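Local coordinates for protein aspartate aminotransferase, cytoplasmic (Schizosaccharomyces pombe 972h-, PDB 6JPK) that catalyses the pyridoxal 5'-phosphate-dependent transfer of an amino group from L-aspartate to 2-oxoglutarate, giving oxaloacetate and L-glutamate, and works as a homodimer, at residues Asp246-Gln251 with Met267-Lys272; Ser96-Ala101 with Ser275-Val280. The protein carries 1 engineered substitution. All blocks are in the same frame, centred on the assembly; numbering follows the deposited sequence.

Interaction 1: residues Asp246-Gln251 with Met267-Lys272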
ATOM      1  N   ASP A 246       3.700  -2.559  27.257  1.00  9.71           N
ATOM      2  CA  ASP A 246       3.789  -2.166  25.858  1.00  9.36           C
ATOM      3  C   ASP A 246       2.622  -2.780  25.074  1.00  9.85           C
ATOM      4  O   ASP A 246       2.063  -3.815  25.460  1.00  9.10           O
ATOM      5  CB  ASP A 246       5.157  -2.515  25.237  1.00  9.48           C
ATOM      6  CG  ASP A 246       5.688  -3.913  25.598  1.00  9.84           C
ATOM      7  OD1 ASP A 246       5.547  -4.361  26.757  1.00 13.12           O
ATOM      8  OD2 ASP A 246       6.334  -4.537  24.713  1.00  9.75           O
ATOM      9  N   PHE A 247       2.210  -2.095  24.007  1.00  8.68           N
ATOM     10  CA  PHE A 247       1.049  -2.524  23.228  1.00  8.37           C
ATOM     11  C   PHE A 247       1.121  -1.881  21.846  1.00  9.31           C
ATOM     12  O   PHE A 247       1.981  -1.033  21.583  1.00  8.11           O
ATOM     13  CB  PHE A 247      -0.272  -2.184  23.944  1.00  8.33           C
ATOM     14  CG  PHE A 247      -0.531  -0.689  24.126  1.00  9.27           C
ATOM     15  CD1 PHE A 247       0.132   0.040  25.109  1.00 10.19           C
ATOM     16  CD2 PHE A 247      -1.470  -0.030  23.334  1.00 10.03           C
ATOM     17  CE1 PHE A 247      -0.112   1.408  25.284  1.00  8.55           C
ATOM     18  CE2 PHE A 247      -1.724   1.340  23.497  1.00  9.96           C
ATOM     19  CZ  PHE A 247      -1.045   2.062  24.479  1.00  9.25           C
ATOM     20  N   PHE A 248       0.188  -2.284  20.969  1.00  7.81           N
ATOM     21  CA  PHE A 248       0.131  -1.834  19.580  1.00  7.55           C
ATOM     22  C   PHE A 248      -1.161  -1.085  19.296  1.00  7.34           C
ATOM     23  O   PHE A 248      -2.207  -1.365  19.895  1.00  7.34           O
ATOM     24  CB  PHE A 248       0.221  -2.997  18.588  1.00  7.46           C
ATOM     25  CG  PHE A 248       1.524  -3.740  18.639  1.00  7.68           C
ATOM     26  CD1 PHE A 248       1.765  -4.672  19.641  1.00  7.95           C
ATOM     27  CD2 PHE A 248       2.503  -3.519  17.671  1.00  9.62           C
ATOM     28  CE1 PHE A 248       2.964  -5.373  19.687  1.00  9.80           C
ATOM     29  CE2 PHE A 248       3.704  -4.224  17.703  1.00  7.90           C
ATOM     30  CZ  PHE A 248       3.940  -5.139  18.722  1.00  8.17           C
ATOM     31  N   VAL A 249      -1.089  -0.149  18.350  1.00  7.18           N
ATOM     32  CA  VAL A 249      -2.259   0.604  17.902  1.00  8.07           C
ATOM     33  C   VAL A 249      -2.253   0.661  16.381  1.00  8.34           C
ATOM     34  O   VAL A 249      -1.235   1.018  15.778  1.00 10.31           O
ATOM     35  CB  VAL A 249      -2.290   2.033  18.482  1.00  9.61           C
ATOM     36  CG1 VAL A 249      -3.564   2.751  18.032  1.00 10.00           C
ATOM     37  CG2 VAL A 249      -2.172   2.023  20.006  1.00  7.53           C
ATOM     38  N   CYS A 250      -3.388   0.333  15.761  1.00  8.37           N
ATOM     39  CA  CYS A 250      -3.575   0.471  14.318  1.00  6.49           C
ATOM     40  C   CYS A 250      -4.612   1.559  14.059  1.00  9.48           C
ATOM     41  O   CYS A 250      -5.772   1.422  14.459  1.00  6.51           O
ATOM     42  CB  CYS A 250      -4.012  -0.849  13.686  1.00  6.41           C
ATOM     43  SG  CYS A 250      -2.914  -2.223  14.076  1.00 12.00           S
ATOM     44  N   GLN A 251      -4.198   2.623  13.370  1.00  6.42           N
ATOM     45  CA  GLN A 251      -4.953   3.867  13.281  1.00  9.35           C
ATOM     46  C   GLN A 251      -5.277   4.160  11.829  1.00 11.12           C
ATOM     47  O   GLN A 251      -4.403   4.055  10.964  1.00  9.46           O
ATOM     48  CB  GLN A 251      -4.149   5.016  13.890  1.00  6.58           C
ATOM     49  CG  GLN A 251      -4.708   6.413  13.718  1.00  6.75           C
ATOM     50  CD  GLN A 251      -3.712   7.458  14.227  1.00  8.76           C
ATOM     51  OE1 GLN A 251      -2.499   7.265  14.107  1.00  9.31           O
ATOM     52  NE2 GLN A 251      -4.211   8.535  14.830  1.00  6.99           N
ATOM     53  N   MET A 267       0.578   2.681  11.959  1.00  6.68           N
ATOM     54  CA  MET A 267       0.720   1.665  12.996  1.00  7.80           C
ATOM     55  C   MET A 267       1.656   2.204  14.066  1.00  8.09           C
ATOM     56  O   MET A 267       2.672   2.831  13.751  1.00  7.97           O
ATOM     57  CB  MET A 267       1.272   0.342  12.438  1.00  9.25           C
ATOM     58  CG  MET A 267       1.119  -0.861  13.391  1.00 15.21           C
ATOM     59  SD  MET A 267       2.667  -1.750  13.770  1.00 25.80           S
ATOM     60  CE  MET A 267       3.457  -0.645  14.916  1.00 24.98           C
ATOM     61  N   HIS A 268       1.313   1.964  15.333  1.00  8.40           N
ATOM     62  CA  HIS A 268       2.134   2.427  16.449  1.00  8.92           C
ATOM     63  C   HIS A 268       2.426   1.268  17.387  1.00  9.24           C
ATOM     64  O   HIS A 268       1.528   0.485  17.713  1.00  7.38           O
ATOM     65  CB  HIS A 268       1.454   3.542  17.265  1.00  7.35           C
ATOM     66  CG  HIS A 268       0.930   4.674  16.437  1.00  9.67           C
ATOM     67  ND1 HIS A 268       1.683   5.791  16.146  1.00  8.14           N
ATOM     68  CD2 HIS A 268      -0.276   4.867  15.850  1.00  7.05           C
ATOM     69  CE1 HIS A 268       0.968   6.618  15.402  1.00  8.23           C
ATOM     70  NE2 HIS A 268      -0.226   6.083  15.213  1.00  7.98           N
ATOM     71  N   TYR A 269       3.682   1.169  17.813  1.00  7.69           N
ATOM     72  CA  TYR A 269       4.083   0.338  18.942  1.00  7.93           C
ATOM     73  C   TYR A 269       4.486   1.269  20.069  1.00  8.18           C
ATOM     74  O   TYR A 269       5.367   2.123  19.890  1.00  9.49           O
ATOM     75  CB  TYR A 269       5.229  -0.603  18.574  1.00  8.09           C
ATOM     76  CG  TYR A 269       5.873  -1.307  19.759  1.00  8.43           C
ATOM     77  CD1 TYR A 269       5.195  -2.298  20.463  1.00  8.48           C
ATOM     78  CD2 TYR A 269       7.163  -0.982  20.162  1.00  8.73           C
ATOM     79  CE1 TYR A 269       5.790  -2.945  21.544  1.00  8.83           C
ATOM     80  CE2 TYR A 269       7.767  -1.613  21.240  1.00  9.08           C
ATOM     81  CZ  TYR A 269       7.078  -2.597  21.930  1.00  9.54           C
ATOM     82  OH  TYR A 269       7.679  -3.239  22.998  1.00  9.53           O
ATOM     83  N   VAL A 270       3.823   1.129  21.210  1.00  8.27           N
ATOM     84  CA  VAL A 270       4.046   1.986  22.368  1.00  8.52           C
ATOM     85  C   VAL A 270       4.992   1.230  23.290  1.00 11.55           C
ATOM     86  O   VAL A 270       4.564   0.381  24.077  1.00  8.98           O
ATOM     87  CB  VAL A 270       2.736   2.346  23.077  1.00  9.30           C
ATOM     88  CG1 VAL A 270       3.017   3.297  24.253  1.00  8.96           C
ATOM     89  CG2 VAL A 270       1.739   2.963  22.091  1.00 10.24           C
ATOM     90  N   ALA A 271       6.286   1.548  23.193  1.00  9.34           N
ATOM     91  CA  ALA A 271       7.312   0.823  23.921  1.00  9.90           C
ATOM     92  C   ALA A 271       7.392   1.284  25.374  1.00 12.37           C
ATOM     93  O   ALA A 271       6.925   2.368  25.742  1.00  9.78           O
ATOM     94  CB  ALA A 271       8.673   1.006  23.248  1.00  9.59           C
ATOM     95  N   LYS A 272       8.015   0.448  26.206  1.00 10.14           N
ATOM     96  CA  LYS A 272       8.318   0.879  27.562  1.00 14.69           C
ATOM     97  C   LYS A 272       9.572   1.740  27.620  1.00 15.72           C
ATOM     98  O   LYS A 272       9.763   2.461  28.600  1.00 14.69           O
ATOM     99  CB  LYS A 272       8.471  -0.332  28.487  1.00 16.09           C
ATOM    100  CG  LYS A 272       7.158  -1.069  28.729  1.00 22.01           C
ATOM    101  CD  LYS A 272       7.393  -2.410  29.374  1.00 25.90           C
ATOM    102  CE  LYS A 272       7.764  -2.259  30.832  1.00 28.37           C
ATOM    103  NZ  LYS A 272       6.557  -2.002  31.644  1.00 28.30           N
TER
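Tyr269 reaches across to Asp246, just ahead of strand 247-252, its OH donating to OD2 at 2.5 Å; the oxygen lies at the edge of the phenol ring, in plane, and is met on its anti side, 29° out of the carboxylate plane. Because CG of Tyr269 stands anti to the backbone N (chi1 169°), the same ring passes the phenyl group of Phe248, putting CD1 over one of its faces, 3.6 Å from Phe248 CZ. The two rings sit obliquely, planes 45° apart. A phenylalanine in place of Tyr269 would probably cost Asp246 OD2 its hydroxyl donor, leaving it to Ser2 of the second subunit. At the other end, His268 NE2 gives an almost straight bond to Gln251 OE1 (2.8 Å), in the imidazole plane but tilted from the carbonyl plane of the amide. Between these ends runs an antiparallel beta hairpin inside the large mixed sheet of the aminotransferase. Val249 and His268 form a hydrogen-bonded pair, with His268 N to Val249 O at 2.8 Å; Phe247 and Val270 form another, in which Phe247 N to Val270 O is weak. Val270 CG2 lies over the Phe247 ring, 4.1 Å from its centroid, a CH-pi contact. Further out, Ser102 OG holds His268 ND1 and Ala83 O holds Gln251 NE2. Asp246 also accepts from main-chain nitrogens of the second subunit, OD2 from Ser2 and OD1 from Asp3.

Interaction 2: residues Ser96-Ala101 with Ser275-Val280; sequences SEDRVA and STKNKV
Two bends, at chi2 (-84°) and chi3 (-67°), fold the side chain of Lys277 back toward the segment Asp98 to Ala101, while CG of Asp98, anti to its own nitrogen, swings the carboxylate out to meet it. The result is a salt bridge of 2.9 Å between Lys277 NZ and Asp98 OD1. The ammonium comes from above the carboxylate plane, 36° out of it, and the two side chains cross at about a right angle. A second acceptor shares the same nitrogen: Asn278 OD1, on the next residue of the helix, takes a bond of 3.0 Å from Lys277 NZ, again from above its carbonyl plane. Two side-chain oxygens, one from each segment, thus grip the ammonium and would be expected to favour its charged form.

The aliphatic part of Lys277 does a different job. Its CG rests against the peptide linking Val100 to Ala101, 3.4 Å from Ala101 N, and CB of Ala101 closes in at 3.8 Å from the same CG. A single buried lysine therefore links a partly exposed aspartate to close contact with the backbone and with buried Ala101.

Asp98 has positive phi and leaves the short helix 93-96 in a Schellman motif, which turns the chain into strand 100-106. That strand lies at one margin of the sheet within this chain, beside strand 264-270; Ala101 is backbone hydrogen-bonded to Tyr269 of that strand, and Arg99 to Ala271, which follows it. Helix 274-289 packs over this margin, touching Tyr269 with Thr276 and Val280, and its other contacts include Phe6 and Glu11 of the second subunit.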
ATOM      1  N   SER A  96       7.543  12.467  23.769  1.00 10.15           N
ATOM      2  CA  SER A  96       8.755  13.208  24.099  1.00 11.19           C
ATOM      3  C   SER A  96       9.831  12.299  24.683  1.00 10.78           C
ATOM      4  O   SER A  96      11.024  12.569  24.511  1.00 11.04           O
ATOM      5  CB  SER A  96       8.430  14.373  25.048  1.00 10.88           C
ATOM      6  OG  SER A  96       7.905  13.934  26.284  1.00 16.34           O
ATOM      7  N   GLU A  97       9.446  11.207  25.345  1.00 11.16           N
ATOM      8  CA  GLU A  97      10.422  10.200  25.746  1.00 10.90           C
ATOM      9  C   GLU A  97      10.846   9.286  24.600  1.00 14.94           C
ATOM     10  O   GLU A  97      11.650   8.378  24.828  1.00 15.58           O
ATOM     11  CB  GLU A  97       9.871   9.349  26.894  1.00 14.44           C
ATOM     12  CG  GLU A  97       9.660  10.112  28.199  1.00 15.23           C
ATOM     13  CD  GLU A  97       8.983   9.263  29.276  1.00 19.55           C
ATOM     14  OE1 GLU A  97       9.088   8.015  29.208  1.00 22.44           O
ATOM     15  OE2 GLU A  97       8.347   9.838  30.191  1.00 20.05           O
ATOM     16  N   ASP A  98      10.312   9.476  23.389  1.00 12.38           N
ATOM     17  CA  ASP A  98      10.718   8.680  22.223  1.00 13.85           C
ATOM     18  C   ASP A  98      10.350   7.205  22.406  1.00 12.91           C
ATOM     19  O   ASP A  98      11.123   6.304  22.068  1.00 10.20           O
ATOM     20  CB  ASP A  98      12.223   8.841  21.948  1.00 16.48           C
ATOM     21  CG  ASP A  98      12.640   8.335  20.570  1.00 21.12           C
ATOM     22  OD1 ASP A  98      11.884   8.545  19.598  1.00 24.11           O
ATOM     23  OD2 ASP A  98      13.739   7.742  20.462  1.00 26.76           O
ATOM     24  N   ARG A  99       9.161   6.948  22.945  1.00 10.78           N
ATOM     25  CA  ARG A  99       8.718   5.585  23.209  1.00  9.64           C
ATOM     26  C   ARG A  99       7.731   5.034  22.179  1.00 10.95           C
ATOM     27  O   ARG A  99       7.326   3.872  22.301  1.00  9.48           O
ATOM     28  CB  ARG A  99       8.095   5.501  24.608  1.00  9.81           C
ATOM     29  CG  ARG A  99       9.122   5.452  25.747  1.00 11.20           C
ATOM     30  CD  ARG A  99       8.449   5.666  27.108  1.00 11.83           C
ATOM     31  NE  ARG A  99       7.400   4.682  27.351  1.00 13.33           N
ATOM     32  CZ  ARG A  99       6.586   4.704  28.401  1.00 14.27           C
ATOM     33  NH1 ARG A  99       6.700   5.673  29.314  1.00 12.45           N
ATOM     34  NH2 ARG A  99       5.660   3.761  28.536  1.00 11.53           N
ATOM     35  N   VAL A 100       7.330   5.804  21.168  1.00  8.97           N
ATOM     36  CA  VAL A 100       6.341   5.332  20.197  1.00  8.60           C
ATOM     37  C   VAL A 100       7.042   5.109  18.863  1.00 10.16           C
ATOM     38  O   VAL A 100       7.646   6.034  18.308  1.00  8.99           O
ATOM     39  CB  VAL A 100       5.161   6.312  20.050  1.00  8.43           C
ATOM     40  CG1 VAL A 100       4.109   5.751  19.084  1.00  9.92           C
ATOM     41  CG2 VAL A 100       4.521   6.589  21.394  1.00  8.57           C
ATOM     42  N   ALA A 101       6.991   3.874  18.363  1.00 11.27           N
ATOM     43  CA  ALA A 101       7.448   3.552  17.013  1.00 12.68           C
ATOM     44  C   ALA A 101       6.243   3.669  16.088  1.00 11.45           C
ATOM     45  O   ALA A 101       5.280   2.915  16.227  1.00 12.86           O
ATOM     46  CB  ALA A 101       8.052   2.148  16.953  1.00 10.63           C
ATOM     47  N   SER A 275      14.950   2.392  23.745  1.00 12.30           N
ATOM     48  CA  SER A 275      15.776   1.319  23.203  1.00 15.00           C
ATOM     49  C   SER A 275      14.932   0.276  22.472  1.00 13.85           C
ATOM     50  O   SER A 275      15.217  -0.078  21.321  1.00 11.82           O
ATOM     51  CB  SER A 275      16.573   0.668  24.333  1.00 16.61           C
ATOM     52  OG  SER A 275      17.365  -0.380  23.813  1.00 26.31           O
ATOM     53  N   THR A 276      13.880  -0.223  23.118  1.00 10.88           N
ATOM     54  CA  THR A 276      13.035  -1.223  22.463  1.00 10.56           C
ATOM     55  C   THR A 276      12.212  -0.607  21.329  1.00 13.51           C
ATOM     56  O   THR A 276      11.982  -1.261  20.300  1.00 12.61           O
ATOM     57  CB  THR A 276      12.128  -1.881  23.503  1.00 10.59           C
ATOM     58  OG1 THR A 276      12.944  -2.461  24.527  1.00 11.09           O
ATOM     59  CG2 THR A 276      11.216  -2.960  22.872  1.00 10.30           C
ATOM     60  N   LYS A 277      11.784   0.648  21.491  1.00 11.41           N
ATOM     61  CA  LYS A 277      11.140   1.370  20.398  1.00 10.65           C
ATOM     62  C   LYS A 277      11.969   1.281  19.124  1.00  9.54           C
ATOM     63  O   LYS A 277      11.448   0.991  18.044  1.00  9.24           O
ATOM     64  CB  LYS A 277      10.922   2.832  20.805  1.00 12.36           C
ATOM     65  CG  LYS A 277      10.039   3.633  19.851  1.00 15.99           C
ATOM     66  CD  LYS A 277      10.788   4.200  18.658  1.00 19.48           C
ATOM     67  CE  LYS A 277      11.774   5.259  19.061  1.00 24.66           C
ATOM     68  NZ  LYS A 277      12.059   6.167  17.909  1.00 24.22           N
ATOM     69  N   ASN A 278      13.273   1.522  19.233  1.00  9.89           N
ATOM     70  CA  ASN A 278      14.104   1.529  18.034  1.00 12.71           C
ATOM     71  C   ASN A 278      14.367   0.125  17.502  1.00 11.83           C
ATOM     72  O   ASN A 278      14.436  -0.061  16.284  1.00 14.35           O
ATOM     73  CB  ASN A 278      15.398   2.280  18.319  1.00 11.40           C
ATOM     74  CG  ASN A 278      15.159   3.774  18.408  1.00 16.34           C
ATOM     75  OD1 ASN A 278      14.448   4.341  17.573  1.00 17.30           O
ATOM     76  ND2 ASN A 278      15.692   4.408  19.442  1.00 17.74           N
ATOM     77  N   LYS A 279      14.496  -0.877  18.373  1.00 11.88           N
ATOM     78  CA  LYS A 279      14.626  -2.252  17.884  1.00 10.18           C
ATOM     79  C   LYS A 279      13.410  -2.648  17.050  1.00  9.74           C
ATOM     80  O   LYS A 279      13.544  -3.147  15.922  1.00  9.93           O
ATOM     81  CB  LYS A 279      14.813  -3.209  19.064  1.00 11.99           C
ATOM     82  CG  LYS A 279      16.140  -3.029  19.789  1.00 11.03           C
ATOM     83  CD  LYS A 279      16.161  -3.769  21.121  1.00 12.34           C
ATOM     84  CE  LYS A 279      17.555  -3.751  21.744  1.00 15.56           C
ATOM     85  NZ  LYS A 279      17.543  -4.188  23.180  1.00 18.04           N
ATOM     86  N   VAL A 280      12.212  -2.398  17.586  1.00  9.50           N
ATOM     87  CA  VAL A 280      10.975  -2.758  16.905  1.00  9.12           C
ATOM     88  C   VAL A 280      10.828  -1.956  15.615  1.00  9.53           C
ATOM     89  O   VAL A 280      10.485  -2.501  14.558  1.00  8.66           O
ATOM     90  CB  VAL A 280       9.777  -2.548  17.855  1.00  9.00           C
ATOM     91  CG1 VAL A 280       8.443  -2.600  17.106  1.00  8.57           C
ATOM     92  CG2 VAL A 280       9.816  -3.557  18.986  1.00  9.24           C
TER

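How the interactions relate
The two contacts illustrate how chemistry can follow depth. Interaction 1 is almost wholly buried and pairs two neighbouring strands by regular backbone bonds, aromatic packing and enclosed polar pairs; interaction 2 is only partly buried, covers less area and depends chiefly on one lysine that carries a salt bridge. Strand 264-270 connects them: it is the second strand of interaction 1, runs beside strand 100-106 of interaction 2 and leads into helix 274-289. The segments meet directly, with Tyr269 OH packed 3.5 Å from Thr276 CG2. Along the chain, interaction 1 lies within the span closed by interaction 2, and both touch the second subunit.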